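Local coordinates for protein kinase domain-containing protein (Chaetomium thermophilum, PDB 6Z3U), which probably transfers phosphate from ATP to serine and threonine residues of other proteins, as the cyclin-dependent kinase of the CAK complex, at residues H218-P223 with F239-S244; D278-G283 with R362-D367. All blocks are in the same frame, centred on the assembly; numbering follows the deposited sequence.

Interaction 1: H218-P223 with F239-S244; sequences HRDIKP and FGLARS
The CA atoms of His218 and Ala242 lie 4.3 Å apart, where the loop 218-223 passes a type I turn running from Phe239 to Ala242, closed by a 3.1 Å bond from Ala242 N to Phe239 O. This is where the HRD catalytic loop of a protein kinase meets the DFG motif, Asp238 to Gly240. CG of His218 is anti to the backbone N (chi1 -175°), and the imidazole meets Phe239 edge-on: CD2 stands over the centre of the phenyl face, in a T-shaped pair with planes at 76°. Phe239 also packs on Leu145 of helix 136-148, as in the regulatory spine of kinases with the DFG phenylalanine turned in. Arg219 bends at chi3 and grips the carbonyl of Leu241 side-on, with NE at 2.7 Å and NH2 at 2.6 Å from Leu241 O. That oxygen lies in the guanidinium plane, although the NE bond is bent (138° at the hydrogen). CB of Arg243 lies over one guanidinium face, offset toward its rim, 3.3 Å from Arg219 CZ. Within the turn, Leu241 CD1 approaches Asp220 CB at 4.1 Å; Asp220, probably the catalytic base, bonds through OD1 to Thr258. Two nitrogens on one carbonyl oxygen fix the tilt of the guanidinium and leave NH1 beside CB and CD of Arg243, with a weak hydrogen bond to Tyr273 OH, consistent with the arginine cluster that receives the activation-segment phosphate in related CDKs.

Interaction 2: D278-G283 with R362-D367; sequences DIWSVG and RTLQLD
Trp280 and Leu364 meet where helix 276-291, the central F helix of the kinase C-lobe, packs against the C-terminal part of helix 353-363 and the loop that follows. The close-packed part gathers round the indole. With CG anti to the backbone N (chi1 177°), the ring swings out over the loop, and Leu364 CD2 sits above the centre of its six-membered ring, 4.2 Å from the centroid and 13° off the normal, a CH-pi contact. Gln365 O comes to the rim instead, in the ring plane and 3.8 Å from CZ3; Arg371 NE holds that oxygen by a hydrogen bond. On the helix itself Gly283 has no side chain, so Leu364 CD2 also reaches its CA at 3.7 Å. Ile279 belongs to this tight part too, laying its CG2 against Thr363 O at 3.8 Å and packing on Ala374 and Met377 of helix 374-378. The fit is looser at the Leu366 end, where CD2 touches Trp280 CH2 only at 4.5 Å, with Ile308 of helix 301-311 packing on both. No hydrogen bond joins the two segments, and the contact is buried throughout. Replacing Trp280 by alanine removes the indole, which would probably leave Leu364 CD2 without its aromatic face and open a gap beside Gln365 O. Thr363 meets Gly283 with its hydroxyl: OG1, hydrogen-bonded to Leu360 O, lies 3.2 Å from Gly283 CA.

Overall arrangement
The two contacts follow one another along the chain, interaction 1 closing before interaction 2 opens, and their centres are 15 Å apart within the kinase domain. Interaction 1 lies close to the middle of the chain and includes strand 243-244, which pairs with 216-217 just before the catalytic loop; interaction 2 is deeper in the helical C-lobe. Helix 276-291 joins them. Its Asp278 takes bonds from the backbone N atoms of His218 and Arg219, OD2 and OD1 respectively, while Ile221 packs on Ser281 and Val282. The face of this helix bearing Trp280 and Gly283 meets 362-367. The catalytic loop is thus tied to a helix that is itself built into the C-lobe core.

Interaction 1: H218-P223 with F239-S244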
loop_
_atom_site.group_PDB
_atom_site.type_symbol
_atom_site.label_atom_id
_atom_site.label_comp_id
_atom_site.label_asym_id
_atom_site.label_seq_id
_atom_site.Cartn_x
_atom_site.Cartn_y
_atom_site.Cartn_z
ATOM N N HIS B 218 -0.897 -5.027 9.730
ATOM C CA HIS B 218 -2.254 -4.558 9.997
ATOM C C HIS B 218 -2.277 -3.565 11.155
ATOM O O HIS B 218 -2.868 -2.486 11.045
ATOM C CB HIS B 218 -3.166 -5.750 10.289
ATOM C CG HIS B 218 -4.605 -5.383 10.459
ATOM N ND1 HIS B 218 -5.138 -5.005 11.673
ATOM C CD2 HIS B 218 -5.626 -5.345 9.572
ATOM C CE1 HIS B 218 -6.424 -4.745 11.524
ATOM N NE2 HIS B 218 -6.746 -4.942 10.259
ATOM N N ARG B 219 -1.649 -3.924 12.274
ATOM C CA ARG B 219 -1.420 -3.012 13.395
ATOM C C ARG B 219 -2.721 -2.523 14.028
ATOM O O ARG B 219 -2.789 -1.406 14.547
ATOM C CB ARG B 219 -0.541 -1.824 12.987
ATOM C CG ARG B 219 0.769 -2.243 12.327
ATOM C CD ARG B 219 1.667 -1.070 11.965
ATOM N NE ARG B 219 0.955 0.061 11.388
ATOM C CZ ARG B 219 1.552 1.159 10.937
ATOM N NH1 ARG B 219 2.873 1.267 10.987
ATOM N NH2 ARG B 219 0.829 2.146 10.430
ATOM N N ASP B 220 -3.768 -3.347 13.991
ATOM C CA ASP B 220 -4.964 -3.073 14.779
ATOM C C ASP B 220 -5.872 -4.295 14.851
ATOM O O ASP B 220 -7.093 -4.175 14.700
ATOM C CB ASP B 220 -5.746 -1.890 14.210
ATOM C CG ASP B 220 -6.736 -1.315 15.212
ATOM O OD1 ASP B 220 -6.626 -1.645 16.413
ATOM O OD2 ASP B 220 -7.626 -0.538 14.802
ATOM N N ILE B 221 -5.295 -5.468 15.086
ATOM C CA ILE B 221 -6.083 -6.693 15.157
ATOM C C ILE B 221 -6.765 -6.783 16.514
ATOM O O ILE B 221 -6.119 -6.685 17.564
ATOM C CB ILE B 221 -5.209 -7.928 14.879
ATOM C CG1 ILE B 221 -4.779 -7.928 13.410
ATOM C CG2 ILE B 221 -5.957 -9.196 15.242
ATOM C CD1 ILE B 221 -3.785 -9.002 13.057
ATOM N N LYS B 222 -8.079 -6.974 16.487
ATOM C CA LYS B 222 -8.885 -7.145 17.685
ATOM C C LYS B 222 -10.202 -7.781 17.270
ATOM O O LYS B 222 -10.530 -7.816 16.074
ATOM C CB LYS B 222 -9.114 -5.805 18.405
ATOM C CG LYS B 222 -9.533 -4.673 17.483
ATOM C CD LYS B 222 -9.858 -3.411 18.268
ATOM C CE LYS B 222 -10.141 -2.236 17.346
ATOM N NZ LYS B 222 -10.547 -1.022 18.107
ATOM N N PRO B 223 -10.981 -8.300 18.222
ATOM C CA PRO B 223 -12.199 -9.035 17.836
ATOM C C PRO B 223 -13.168 -8.232 16.981
ATOM O O PRO B 223 -13.682 -8.755 15.983
ATOM C CB PRO B 223 -12.808 -9.422 19.192
ATOM C CG PRO B 223 -11.649 -9.465 20.126
ATOM C CD PRO B 223 -10.731 -8.370 19.675
ATOM N N PHE B 239 -8.360 -1.709 8.066
ATOM C CA PHE B 239 -6.968 -1.512 7.684
ATOM C C PHE B 239 -6.531 -0.057 7.819
ATOM O O PHE B 239 -5.533 0.346 7.215
ATOM C CB PHE B 239 -6.741 -2.004 6.253
ATOM C CG PHE B 239 -6.461 -3.477 6.155
ATOM C CD1 PHE B 239 -7.491 -4.401 6.192
ATOM C CD2 PHE B 239 -5.163 -3.937 6.006
ATOM C CE1 PHE B 239 -7.229 -5.755 6.101
ATOM C CE2 PHE B 239 -4.898 -5.288 5.912
ATOM C CZ PHE B 239 -5.931 -6.198 5.960
ATOM N N GLY B 240 -7.244 0.733 8.620
ATOM C CA GLY B 240 -6.953 2.150 8.734
ATOM C C GLY B 240 -5.617 2.473 9.366
ATOM O O GLY B 240 -5.175 3.623 9.278
ATOM N N LEU B 241 -4.963 1.493 9.986
ATOM C CA LEU B 241 -3.657 1.694 10.601
ATOM C C LEU B 241 -2.567 0.877 9.920
ATOM O O LEU B 241 -1.428 0.855 10.404
ATOM C CB LEU B 241 -3.712 1.350 12.092
ATOM C CG LEU B 241 -4.349 2.391 13.013
ATOM C CD1 LEU B 241 -4.256 1.942 14.458
ATOM C CD2 LEU B 241 -3.683 3.740 12.850
ATOM N N ALA B 242 -2.876 0.230 8.801
ATOM C CA ALA B 242 -1.925 -0.663 8.162
ATOM C C ALA B 242 -0.753 0.120 7.579
ATOM O O ALA B 242 -0.822 1.335 7.366
ATOM C CB ALA B 242 -2.609 -1.468 7.057
ATOM N N ARG B 243 0.338 -0.599 7.322
ATOM C CA ARG B 243 1.510 -0.002 6.699
ATOM C C ARG B 243 2.360 -1.099 6.078
ATOM O O ARG B 243 2.429 -2.218 6.595
ATOM C CB ARG B 243 2.337 0.786 7.723
ATOM C CG ARG B 243 3.387 1.705 7.121
ATOM C CD ARG B 243 4.673 1.687 7.931
ATOM N NE ARG B 243 5.548 2.810 7.601
ATOM C CZ ARG B 243 6.337 2.861 6.530
ATOM N NH1 ARG B 243 6.365 1.851 5.670
ATOM N NH2 ARG B 243 7.097 3.927 6.317
ATOM N N SER B 244 3.006 -0.765 4.965
ATOM C CA SER B 244 3.918 -1.693 4.315
ATOM C C SER B 244 5.173 -1.874 5.159
ATOM O O SER B 244 5.574 -0.984 5.915
ATOM C CB SER B 244 4.299 -1.189 2.924
ATOM O OG SER B 244 3.180 -1.174 2.055
#

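Interaction 2: D278-G283 with R362-D367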
loop_
_atom_site.group_PDB
_atom_site.type_symbol
_atom_site.label_atom_id
_atom_site.label_comp_id
_atom_site.label_asym_id
_atom_site.label_seq_id
_atom_site.Cartn_x
_atom_site.Cartn_y
_atom_site.Cartn_z
ATOM N N ASP B 278 2.071 -7.964 15.065
ATOM C CA ASP B 278 0.729 -8.459 14.772
ATOM C C ASP B 278 0.474 -9.817 15.414
ATOM O O ASP B 278 -0.644 -10.095 15.861
ATOM C CB ASP B 278 0.504 -8.547 13.262
ATOM C CG ASP B 278 0.142 -7.210 12.645
ATOM O OD1 ASP B 278 -0.424 -6.353 13.356
ATOM O OD2 ASP B 278 0.409 -7.023 11.441
ATOM N N ILE B 279 1.492 -10.681 15.461
ATOM C CA ILE B 279 1.315 -12.001 16.058
ATOM C C ILE B 279 0.909 -11.870 17.520
ATOM O O ILE B 279 0.072 -12.634 18.016
ATOM C CB ILE B 279 2.601 -12.834 15.891
ATOM C CG1 ILE B 279 2.561 -13.628 14.583
ATOM C CG2 ILE B 279 2.799 -13.774 17.061
ATOM C CD1 ILE B 279 2.365 -12.782 13.354
ATOM N N TRP B 280 1.476 -10.892 18.228
ATOM C CA TRP B 280 1.104 -10.679 19.622
ATOM C C TRP B 280 -0.383 -10.384 19.754
ATOM O O TRP B 280 -1.063 -10.941 20.623
ATOM C CB TRP B 280 1.919 -9.530 20.214
ATOM C CG TRP B 280 1.544 -9.192 21.626
ATOM C CD1 TRP B 280 0.487 -8.426 22.036
ATOM C CD2 TRP B 280 2.233 -9.592 22.814
ATOM N NE1 TRP B 280 0.474 -8.334 23.406
ATOM C CE2 TRP B 280 1.535 -9.041 23.907
ATOM C CE3 TRP B 280 3.370 -10.365 23.060
ATOM C CZ2 TRP B 280 1.940 -9.237 25.224
ATOM C CZ3 TRP B 280 3.769 -10.560 24.367
ATOM C CH2 TRP B 280 3.056 -9.998 25.433
ATOM N N SER B 281 -0.903 -9.494 18.909
ATOM C CA SER B 281 -2.331 -9.198 18.945
ATOM C C SER B 281 -3.155 -10.453 18.698
ATOM O O SER B 281 -4.190 -10.662 19.342
ATOM C CB SER B 281 -2.665 -8.125 17.914
ATOM O OG SER B 281 -2.018 -6.909 18.239
ATOM N N VAL B 282 -2.711 -11.305 17.773
ATOM C CA VAL B 282 -3.393 -12.579 17.563
ATOM C C VAL B 282 -3.379 -13.398 18.844
ATOM O O VAL B 282 -4.392 -13.992 19.233
ATOM C CB VAL B 282 -2.745 -13.340 16.395
ATOM C CG1 VAL B 282 -3.229 -14.775 16.364
ATOM C CG2 VAL B 282 -3.060 -12.643 15.089
ATOM N N GLY B 283 -2.233 -13.438 19.525
ATOM C CA GLY B 283 -2.167 -14.148 20.789
ATOM C C GLY B 283 -3.188 -13.645 21.791
ATOM O O GLY B 283 -3.760 -14.426 22.552
ATOM N N ARG B 362 3.654 -19.448 22.372
ATOM C CA ARG B 362 4.638 -18.986 21.400
ATOM C C ARG B 362 4.272 -17.622 20.831
ATOM O O ARG B 362 5.163 -16.852 20.459
ATOM C CB ARG B 362 4.794 -20.003 20.270
ATOM C CG ARG B 362 5.356 -21.344 20.718
ATOM C CD ARG B 362 5.847 -22.169 19.537
ATOM N NE ARG B 362 6.053 -23.573 19.894
ATOM C CZ ARG B 362 7.132 -24.043 20.513
ATOM N NH1 ARG B 362 8.118 -23.225 20.857
ATOM N NH2 ARG B 362 7.225 -25.337 20.792
ATOM N N THR B 363 2.977 -17.303 20.752
ATOM C CA THR B 363 2.566 -16.001 20.244
ATOM C C THR B 363 2.778 -14.883 21.255
ATOM O O THR B 363 2.794 -13.711 20.866
ATOM C CB THR B 363 1.091 -16.012 19.840
ATOM O OG1 THR B 363 0.280 -16.244 21.000
ATOM C CG2 THR B 363 0.818 -17.092 18.807
ATOM N N LEU B 364 2.947 -15.213 22.533
ATOM C CA LEU B 364 3.101 -14.223 23.591
ATOM C C LEU B 364 4.512 -14.247 24.171
ATOM O O LEU B 364 4.708 -14.130 25.382
ATOM C CB LEU B 364 2.068 -14.450 24.691
ATOM C CG LEU B 364 0.612 -14.460 24.218
ATOM C CD1 LEU B 364 -0.339 -14.582 25.405
ATOM C CD2 LEU B 364 0.293 -13.220 23.395
ATOM N N GLN B 365 5.510 -14.406 23.307
ATOM C CA GLN B 365 6.898 -14.261 23.718
ATOM C C GLN B 365 7.241 -12.783 23.828
ATOM O O GLN B 365 6.934 -11.995 22.928
ATOM C CB GLN B 365 7.830 -14.950 22.723
ATOM C CG GLN B 365 7.665 -16.459 22.671
ATOM C CD GLN B 365 7.990 -17.116 23.995
ATOM O OE1 GLN B 365 9.141 -17.127 24.431
ATOM N NE2 GLN B 365 6.972 -17.658 24.648
ATOM N N LEU B 366 7.887 -12.410 24.933
ATOM C CA LEU B 366 8.200 -11.005 25.167
ATOM C C LEU B 366 9.116 -10.460 24.080
ATOM O O LEU B 366 8.812 -9.441 23.446
ATOM C CB LEU B 366 8.833 -10.843 26.548
ATOM C CG LEU B 366 7.920 -11.242 27.709
ATOM C CD1 LEU B 366 8.713 -11.369 28.995
ATOM C CD2 LEU B 366 6.797 -10.231 27.870
ATOM N N ASP B 367 10.236 -11.125 23.844
ATOM C CA ASP B 367 11.161 -10.686 22.807
ATOM C C ASP B 367 10.573 -11.021 21.442
ATOM O O ASP B 367 10.383 -12.205 21.136
ATOM C CB ASP B 367 12.513 -11.363 22.996
ATOM C CG ASP B 367 13.592 -10.760 22.126
ATOM O OD1 ASP B 367 13.258 -10.011 21.186
ATOM O OD2 ASP B 367 14.781 -11.032 22.391
#